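Side-chain contacts in putative acetyltransferase (Clostridium difficile, PDB 3DSB), which probably transfers an acyl group, most likely acetyl from acetyl-coenzyme A, as members of the GNAT family generally do: residues A[18-21]-A[22-26]; A[105-108]-A[109-112]; A[128-131]-A[132-135]. All coordinates share one frame; numbering follows the deposited sequence.

Contact 1: residues A[18-21]-A[22-26]; sequences DTIA and KFNYN
Asn-24 and Ile-20, one helical turn apart, lie side by side and illustrate how an amide can turn back on its own helix. CB of Asn-24 rests 3.5 Å from Ile-20 O, and CG follows at 3.6 Å from the same oxygen. At the tip, ND2 donates to Ile-20 O over 2.9 Å, with an N-H...O angle of 162°. The oxygen lies in the amide plane of Asn-24, yet ND2 stands above the carbonyl plane of Ile-20; Asn-24 N reaches the same oxygen from the opposite face, so two donors grip one acceptor. ND2 also touches the CG2 branch of Ile-20 at 3.6 Å. Both ends of the amide have further partners: Gln-69 OE1 accepts from ND2, and Trp-79 NE1 of the second subunit donates to OD1. Together these bonds fix the rotation of the amide.

Thr-19 and Phe-23 make the apolar counterpart. A chi1 of -59° sets OG1 beside the backbone N and turns CG2 anti to it; this methyl sits over one face of the ring, 3.9 Å from its centroid, in a CH-pi contact. Phe-23 and Ile-20 also pack on strand 65-77. This is the first helix of the GNAT fold, amphipathic and laid against the mixed sheet.

Contact 2: residues A[105-108]-A[109-112]; sequences LFNY and IKNI
Asn-107 and Lys-110, Tyr-108 and Ile-112 are paired along helix 101-115, the crossover helix of a beta-alpha-beta unit that joins strand 82-92 to the parallel strand 119-127. In the GNAT fold this helix follows the region that usually receives the pyrophosphate of acetyl-coenzyme A, and it offers a good example of a helix with one apolar and one polar flank.

The backbone bonds are regular: Ile-109 N to Leu-105 O, Lys-110 N to Phe-106 O, Asn-111 N to Asn-107 O and Ile-112 N to Tyr-108 O.

Among the polar side chains, Asn-107 and Lys-110 run alongside each other. The lysine chain bends at its third torsion (chi3 62°), which brings NZ within 3.2 Å of Asn-107 OD1 for a weak hydrogen bond, while its CD brushes the same oxygen at 3.4 Å. The stronger partner of that ammonium group is the carbonyl oxygen of Leu-140.

Apolar contacts fall on two sides. Leu-105, Phe-106 and Ile-109 look to the sheet, where Ile-109 packs on Ile-70, Tyr-72, Leu-85 and Met-122. Phe-106 meets the ring of Phe-102 almost parallel, and CD of Lys-110 lies at the edge of the Phe-106 ring. Tyr-108, with CG opposite the backbone N (chi1 -168°), slants across Ile-112, whose CD1 approaches CE2 of the tyrosine at 3.9 Å.

A water completes the polar flank. It donates to Tyr-108 O at 2.9 Å and to Asn-111 OD1 at 2.8 Å, tying a main-chain carbonyl to a side-chain amide three residues on. With both hydrogens so engaged, its oxygen stands over the centre of the Tyr-108 ring, 3.4 Å above the plane.

Contact 3: residues A[128-131]-A[132-135]; sequences KENI and NAKA
Asn-130 OD1 receives the backbone N-H groups of both Asn-132 and Ala-133. The bond from Asn-132 N spans 3.1 Å with an N-H...O angle of 143°, and the donor lies in the carbonyl plane of the side chain; the one from Ala-133 N, at 3.0 Å, is bent and weak. The same oxygen also meets the CB of Ala-133 at 3.7 Å, so the methyl group flanks the polar pair. What brings OD1 to these amides is the first torsion of Asn-130, which sets CG opposite its own backbone N (chi1 -174°) and beside its carbonyl carbon.

Next to the cap, Ile-131 and Asn-132 point the same way. CG1 of Ile-131 sits wedged between its own backbone N and carbonyl carbon (chi1 67°), and from there it lies 3.5 Å from Asn-132 OD1, an apolar chain running beside an amide.

The bond to Asn-132 N closes an Asx turn, and with the weaker bond to Ala-133 N it caps the turn that leads into helix 133-138. In the GNAT fold this helix follows the strand, here 119-127, that splays away from its neighbour, and the region commonly lies close to the acetyl-coenzyme A site.

Two waters extend the helical pattern backwards. One donates to Asn-130 O at 2.8 Å and accepts from Lys-134 N at 2.9 Å; the other donates to Ile-131 O and accepts from Ala-135 N. Each stands in for a direct bond between residues four apart. Farther along, Asn-132 O accepts from Thr-136 OG1. At the start of the loop, backbone hydrogen bonds from Lys-128 reach the second subunit, and Glu-129 comes close to the like-charged Asp-146 of that subunit.

Contacts 1 and 2 each lie within a single long helix and turn buried side chains to the sheet, sharing strand 65-77; they sit on opposite sides of the chain's centre, with centres about 21 Å apart. Contact 3, about 17 Å from that centre, covers a loop and a helix start nearer the surface: Ala-133 is buried, but Ile-131 and Asn-132 are exposed. The chemistry follows the setting. In mid-helix the carbonyls have main-chain donors, and side chains or a water add to them; at the helix start an asparagine oxygen and waters take up the early amides. None touches another, yet each has neighbours on the second subunit: Trp-79 for contact 1, Tyr-152 for contact 2 and Asp-146 for contact 3.

Contact 1: residues A[18-21]-A[22-26]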
loop_
_atom_site.group_PDB
_atom_site.type_symbol
_atom_site.label_atom_id
_atom_site.label_comp_id
_atom_site.label_asym_id
_atom_site.label_seq_id
_atom_site.Cartn_x
_atom_site.Cartn_y
_atom_site.Cartn_z
ATOM N N ASP A 18 -23.806 -1.885 5.478
ATOM C CA ASP A 18 -24.066 -3.106 6.221
ATOM C C ASP A 18 -23.741 -4.352 5.412
ATOM O O ASP A 18 -23.181 -5.323 5.942
ATOM C CB ASP A 18 -25.532 -3.164 6.688
ATOM C CG ASP A 18 -25.825 -2.197 7.814
ATOM O OD1 ASP A 18 -24.891 -1.519 8.301
ATOM O OD2 ASP A 18 -27.011 -2.117 8.215
ATOM N N THR A 19 -24.082 -4.317 4.126
ATOM C CA THR A 19 -23.801 -5.462 3.251
ATOM C C THR A 19 -22.288 -5.655 3.052
ATOM O O THR A 19 -21.788 -6.776 3.111
ATOM C CB THR A 19 -24.506 -5.283 1.922
ATOM O OG1 THR A 19 -25.911 -5.182 2.190
ATOM C CG2 THR A 19 -24.246 -6.467 0.999
ATOM N N ILE A 20 -21.558 -4.576 2.807
ATOM C CA ILE A 20 -20.094 -4.695 2.625
ATOM C C ILE A 20 -19.422 -5.201 3.906
ATOM O O ILE A 20 -18.484 -6.018 3.844
ATOM C CB ILE A 20 -19.500 -3.350 2.153
ATOM C CG1 ILE A 20 -19.952 -3.086 0.705
ATOM C CG2 ILE A 20 -17.995 -3.346 2.248
ATOM C CD1 ILE A 20 -19.631 -1.688 0.195
ATOM N N ALA A 21 -19.889 -4.735 5.057
ATOM C CA ALA A 21 -19.324 -5.206 6.314
ATOM C C ALA A 21 -19.646 -6.724 6.457
ATOM O O ALA A 21 -18.747 -7.521 6.768
ATOM C CB ALA A 21 -19.844 -4.379 7.507
ATOM N N LYS A 22 -20.892 -7.147 6.179
ATOM C CA LYS A 22 -21.206 -8.561 6.286
ATOM C C LYS A 22 -20.326 -9.389 5.322
ATOM O O LYS A 22 -19.808 -10.444 5.684
ATOM C CB LYS A 22 -22.705 -8.781 5.994
ATOM C CG LYS A 22 -23.129 -10.226 5.851
ATOM C CD LYS A 22 -24.613 -10.318 5.526
ATOM C CE LYS A 22 -24.864 -9.908 4.089
ATOM N NZ LYS A 22 -26.276 -10.271 3.711
ATOM N N PHE A 23 -20.160 -8.906 4.089
ATOM C CA PHE A 23 -19.354 -9.640 3.117
ATOM C C PHE A 23 -17.908 -9.783 3.600
ATOM O O PHE A 23 -17.266 -10.841 3.442
ATOM C CB PHE A 23 -19.319 -8.905 1.779
ATOM C CG PHE A 23 -20.562 -9.054 0.934
ATOM C CD1 PHE A 23 -21.629 -9.846 1.329
ATOM C CD2 PHE A 23 -20.607 -8.409 -0.303
ATOM C CE1 PHE A 23 -22.766 -9.997 0.491
ATOM C CE2 PHE A 23 -21.742 -8.519 -1.132
ATOM C CZ PHE A 23 -22.799 -9.318 -0.730
ATOM N N ASN A 24 -17.385 -8.724 4.222
ATOM C CA ASN A 24 -16.009 -8.794 4.700
ATOM C C ASN A 24 -15.834 -9.721 5.896
ATOM O O ASN A 24 -14.828 -10.457 5.962
ATOM C CB ASN A 24 -15.494 -7.390 4.971
ATOM C CG ASN A 24 -14.924 -6.781 3.722
ATOM O OD1 ASN A 24 -13.764 -7.061 3.364
ATOM N ND2 ASN A 24 -15.747 -6.027 2.994
ATOM N N TYR A 25 -16.822 -9.718 6.796
ATOM C CA TYR A 25 -16.853 -10.670 7.897
ATOM C C TYR A 25 -16.844 -12.075 7.297
ATOM O O TYR A 25 -16.033 -12.952 7.720
ATOM C CB TYR A 25 -18.077 -10.461 8.789
ATOM C CG TYR A 25 -18.136 -11.443 9.921
ATOM C CD1 TYR A 25 -17.525 -11.151 11.140
ATOM C CD2 TYR A 25 -18.768 -12.658 9.769
ATOM C CE1 TYR A 25 -17.553 -12.048 12.184
ATOM C CE2 TYR A 25 -18.794 -13.583 10.811
ATOM C CZ TYR A 25 -18.186 -13.271 12.011
ATOM O OH TYR A 25 -18.210 -14.178 13.065
ATOM N N ASN A 26 -17.724 -12.322 6.314
ATOM C CA ASN A 26 -17.768 -13.681 5.751
ATOM C C ASN A 26 -16.474 -14.063 5.057
ATOM O O ASN A 26 -16.024 -15.211 5.132
ATOM C CB ASN A 26 -18.906 -13.794 4.736
ATOM C CG ASN A 26 -20.288 -13.743 5.373
ATOM O OD1 ASN A 26 -20.429 -13.840 6.579
ATOM N ND2 ASN A 26 -21.325 -13.602 4.539
#

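Contact 2: residues A[105-108]-A[109-112]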
loop_
_atom_site.group_PDB
_atom_site.type_symbol
_atom_site.label_atom_id
_atom_site.label_comp_id
_atom_site.label_asym_id
_atom_site.label_seq_id
_atom_site.Cartn_x
_atom_site.Cartn_y
_atom_site.Cartn_z
ATOM N N LEU A 105 -15.494 -8.899 -11.676
ATOM C CA LEU A 105 -14.963 -7.832 -10.803
ATOM C C LEU A 105 -13.483 -7.634 -11.030
ATOM O O LEU A 105 -13.008 -6.515 -11.166
ATOM C CB LEU A 105 -15.233 -8.167 -9.329
ATOM C CG LEU A 105 -16.702 -8.047 -8.915
ATOM C CD1 LEU A 105 -16.846 -8.565 -7.515
ATOM C CD2 LEU A 105 -17.160 -6.597 -9.038
ATOM N N PHE A 106 -12.737 -8.732 -11.068
ATOM C CA PHE A 106 -11.288 -8.614 -11.212
ATOM C C PHE A 106 -10.927 -7.960 -12.552
ATOM O O PHE A 106 -10.037 -7.097 -12.637
ATOM C CB PHE A 106 -10.695 -10.013 -11.098
ATOM C CG PHE A 106 -9.503 -10.065 -10.246
ATOM C CD1 PHE A 106 -9.597 -10.353 -8.883
ATOM C CD2 PHE A 106 -8.264 -9.830 -10.807
ATOM C CE1 PHE A 106 -8.428 -10.366 -8.053
ATOM C CE2 PHE A 106 -7.119 -9.856 -10.030
ATOM C CZ PHE A 106 -7.202 -10.122 -8.649
ATOM N N ASN A 107 -11.622 -8.376 -13.609
ATOM C CA ASN A 107 -11.363 -7.807 -14.929
ATOM C C ASN A 107 -11.817 -6.360 -15.036
ATOM O O ASN A 107 -11.223 -5.558 -15.778
ATOM C CB ASN A 107 -11.946 -8.713 -16.016
ATOM C CG ASN A 107 -11.088 -9.943 -16.246
ATOM O OD1 ASN A 107 -9.867 -9.858 -16.182
ATOM N ND2 ASN A 107 -11.720 -11.095 -16.469
ATOM N N TYR A 108 -12.858 -5.998 -14.286
ATOM C CA TYR A 108 -13.273 -4.603 -14.210
ATOM C C TYR A 108 -12.147 -3.727 -13.648
ATOM O O TYR A 108 -11.866 -2.658 -14.178
ATOM C CB TYR A 108 -14.520 -4.489 -13.313
ATOM C CG TYR A 108 -15.232 -3.143 -13.359
ATOM C CD1 TYR A 108 -16.219 -2.922 -14.319
ATOM C CD2 TYR A 108 -14.951 -2.121 -12.442
ATOM C CE1 TYR A 108 -16.896 -1.742 -14.408
ATOM C CE2 TYR A 108 -15.651 -0.878 -12.543
ATOM C CZ TYR A 108 -16.621 -0.724 -13.528
ATOM O OH TYR A 108 -17.352 0.473 -13.672
ATOM N N ILE A 109 -11.493 -4.182 -12.599
ATOM C CA ILE A 109 -10.391 -3.416 -12.017
ATOM C C ILE A 109 -9.191 -3.424 -12.980
ATOM O O ILE A 109 -8.527 -2.395 -13.147
ATOM C CB ILE A 109 -10.034 -3.943 -10.611
ATOM C CG1 ILE A 109 -11.275 -3.920 -9.693
ATOM C CG2 ILE A 109 -8.834 -3.177 -10.047
ATOM C CD1 ILE A 109 -11.981 -2.603 -9.575
ATOM N N LYS A 110 -8.915 -4.561 -13.617
ATOM C CA LYS A 110 -7.811 -4.587 -14.621
ATOM C C LYS A 110 -8.069 -3.546 -15.691
ATOM O O LYS A 110 -7.122 -2.864 -16.119
ATOM C CB LYS A 110 -7.649 -5.968 -15.266
ATOM C CG LYS A 110 -6.976 -6.993 -14.360
ATOM C CD LYS A 110 -7.130 -8.434 -14.818
ATOM C CE LYS A 110 -6.510 -8.654 -16.131
ATOM N NZ LYS A 110 -6.664 -10.083 -16.539
ATOM N N ASN A 111 -9.333 -3.421 -16.141
ATOM C CA ASN A 111 -9.662 -2.416 -17.159
ATOM C C ASN A 111 -9.442 -0.993 -16.661
ATOM O O ASN A 111 -8.915 -0.140 -17.390
ATOM C CB ASN A 111 -11.115 -2.598 -17.653
ATOM C CG ASN A 111 -11.523 -1.513 -18.648
ATOM O OD1 ASN A 111 -12.328 -0.629 -18.333
ATOM N ND2 ASN A 111 -10.927 -1.546 -19.824
ATOM N N ILE A 112 -9.831 -0.724 -15.425
ATOM C CA ILE A 112 -9.539 0.590 -14.824
ATOM C C ILE A 112 -8.030 0.866 -14.900
ATOM O O ILE A 112 -7.601 1.966 -15.284
ATOM C CB ILE A 112 -10.013 0.693 -13.337
ATOM C CG1 ILE A 112 -11.550 0.832 -13.281
ATOM C CG2 ILE A 112 -9.298 1.811 -12.565
ATOM C CD1 ILE A 112 -12.105 0.696 -11.870
HETATM O O HOH W 1 -13.598 -1.038 -15.855
#

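Contact 3: residues A[128-131]-A[132-135]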
loop_
_atom_site.group_PDB
_atom_site.type_symbol
_atom_site.label_atom_id
_atom_site.label_comp_id
_atom_site.label_asym_id
_atom_site.label_seq_id
_atom_site.Cartn_x
_atom_site.Cartn_y
_atom_site.Cartn_z
ATOM N N LYS A 128 0.971 -17.060 2.243
ATOM C CA LYS A 128 1.699 -18.125 1.526
ATOM C C LYS A 128 0.943 -19.464 1.600
ATOM O O LYS A 128 1.109 -20.312 0.732
ATOM C CB LYS A 128 3.120 -18.326 2.088
ATOM C CG LYS A 128 4.022 -17.132 1.856
ATOM C CD LYS A 128 5.426 -17.389 2.377
ATOM C CE LYS A 128 6.325 -16.180 2.087
ATOM N NZ LYS A 128 7.632 -16.272 2.809
ATOM N N GLU A 129 0.135 -19.614 2.644
ATOM C CA GLU A 129 -0.623 -20.858 2.862
ATOM C C GLU A 129 -1.808 -21.051 1.950
ATOM O O GLU A 129 -2.408 -22.138 1.918
ATOM C CB GLU A 129 -1.099 -20.961 4.316
ATOM C CG GLU A 129 0.019 -21.151 5.286
ATOM C CD GLU A 129 0.647 -19.848 5.727
ATOM O OE1 GLU A 129 0.165 -18.760 5.293
ATOM O OE2 GLU A 129 1.632 -19.924 6.508
ATOM N N ASN A 130 -2.193 -20.010 1.229
ATOM C CA ASN A 130 -3.346 -20.115 0.380
ATOM C C ASN A 130 -2.943 -20.904 -0.837
ATOM O O ASN A 130 -2.325 -20.366 -1.746
ATOM C CB ASN A 130 -3.841 -18.723 0.018
ATOM C CG ASN A 130 -5.133 -18.753 -0.755
ATOM O OD1 ASN A 130 -5.338 -19.602 -1.638
ATOM N ND2 ASN A 130 -6.001 -17.795 -0.456
ATOM N N ILE A 131 -3.328 -22.185 -0.840
ATOM C CA ILE A 131 -2.914 -23.165 -1.856
ATOM C C ILE A 131 -3.494 -22.901 -3.251
ATOM O O ILE A 131 -2.937 -23.380 -4.246
ATOM C CB ILE A 131 -3.219 -24.650 -1.412
ATOM C CG1 ILE A 131 -4.739 -24.928 -1.317
ATOM C CG2 ILE A 131 -2.480 -24.976 -0.110
ATOM C CD1 ILE A 131 -5.114 -26.397 -1.013
ATOM N N ASN A 132 -4.570 -22.116 -3.322
ATOM C CA ASN A 132 -5.302 -21.915 -4.565
ATOM C C ASN A 132 -5.065 -20.566 -5.241
ATOM O O ASN A 132 -5.460 -20.367 -6.390
ATOM C CB ASN A 132 -6.786 -22.112 -4.321
ATOM C CG ASN A 132 -7.106 -23.498 -3.801
ATOM O OD1 ASN A 132 -7.655 -23.643 -2.715
ATOM N ND2 ASN A 132 -6.727 -24.519 -4.553
ATOM N N ALA A 133 -4.398 -19.669 -4.513
ATOM C CA ALA A 133 -4.147 -18.289 -5.008
ATOM C C ALA A 133 -3.349 -18.272 -6.293
ATOM O O ALA A 133 -3.724 -17.602 -7.250
ATOM C CB ALA A 133 -3.426 -17.429 -3.934
ATOM N N LYS A 134 -2.258 -19.021 -6.346
ATOM C CA LYS A 134 -1.396 -18.974 -7.510
ATOM C C LYS A 134 -2.133 -19.278 -8.817
ATOM O O LYS A 134 -2.046 -18.516 -9.761
ATOM C CB LYS A 134 -0.191 -19.903 -7.348
ATOM C CG LYS A 134 0.960 -19.542 -8.260
ATOM C CD LYS A 134 2.195 -20.337 -7.897
ATOM C CE LYS A 134 3.275 -20.222 -8.971
ATOM N NZ LYS A 134 4.266 -21.351 -8.866
ATOM N N ALA A 135 -2.889 -20.371 -8.851
ATOM C CA ALA A 135 -3.627 -20.759 -10.058
ATOM C C ALA A 135 -4.703 -19.742 -10.392
ATOM O O ALA A 135 -4.918 -19.417 -11.557
ATOM C CB ALA A 135 -4.256 -22.151 -9.890
HETATM O O HOH W 2 -1.323 -20.880 -4.282
HETATM O O HOH W 3 -2.664 -22.725 -7.001
#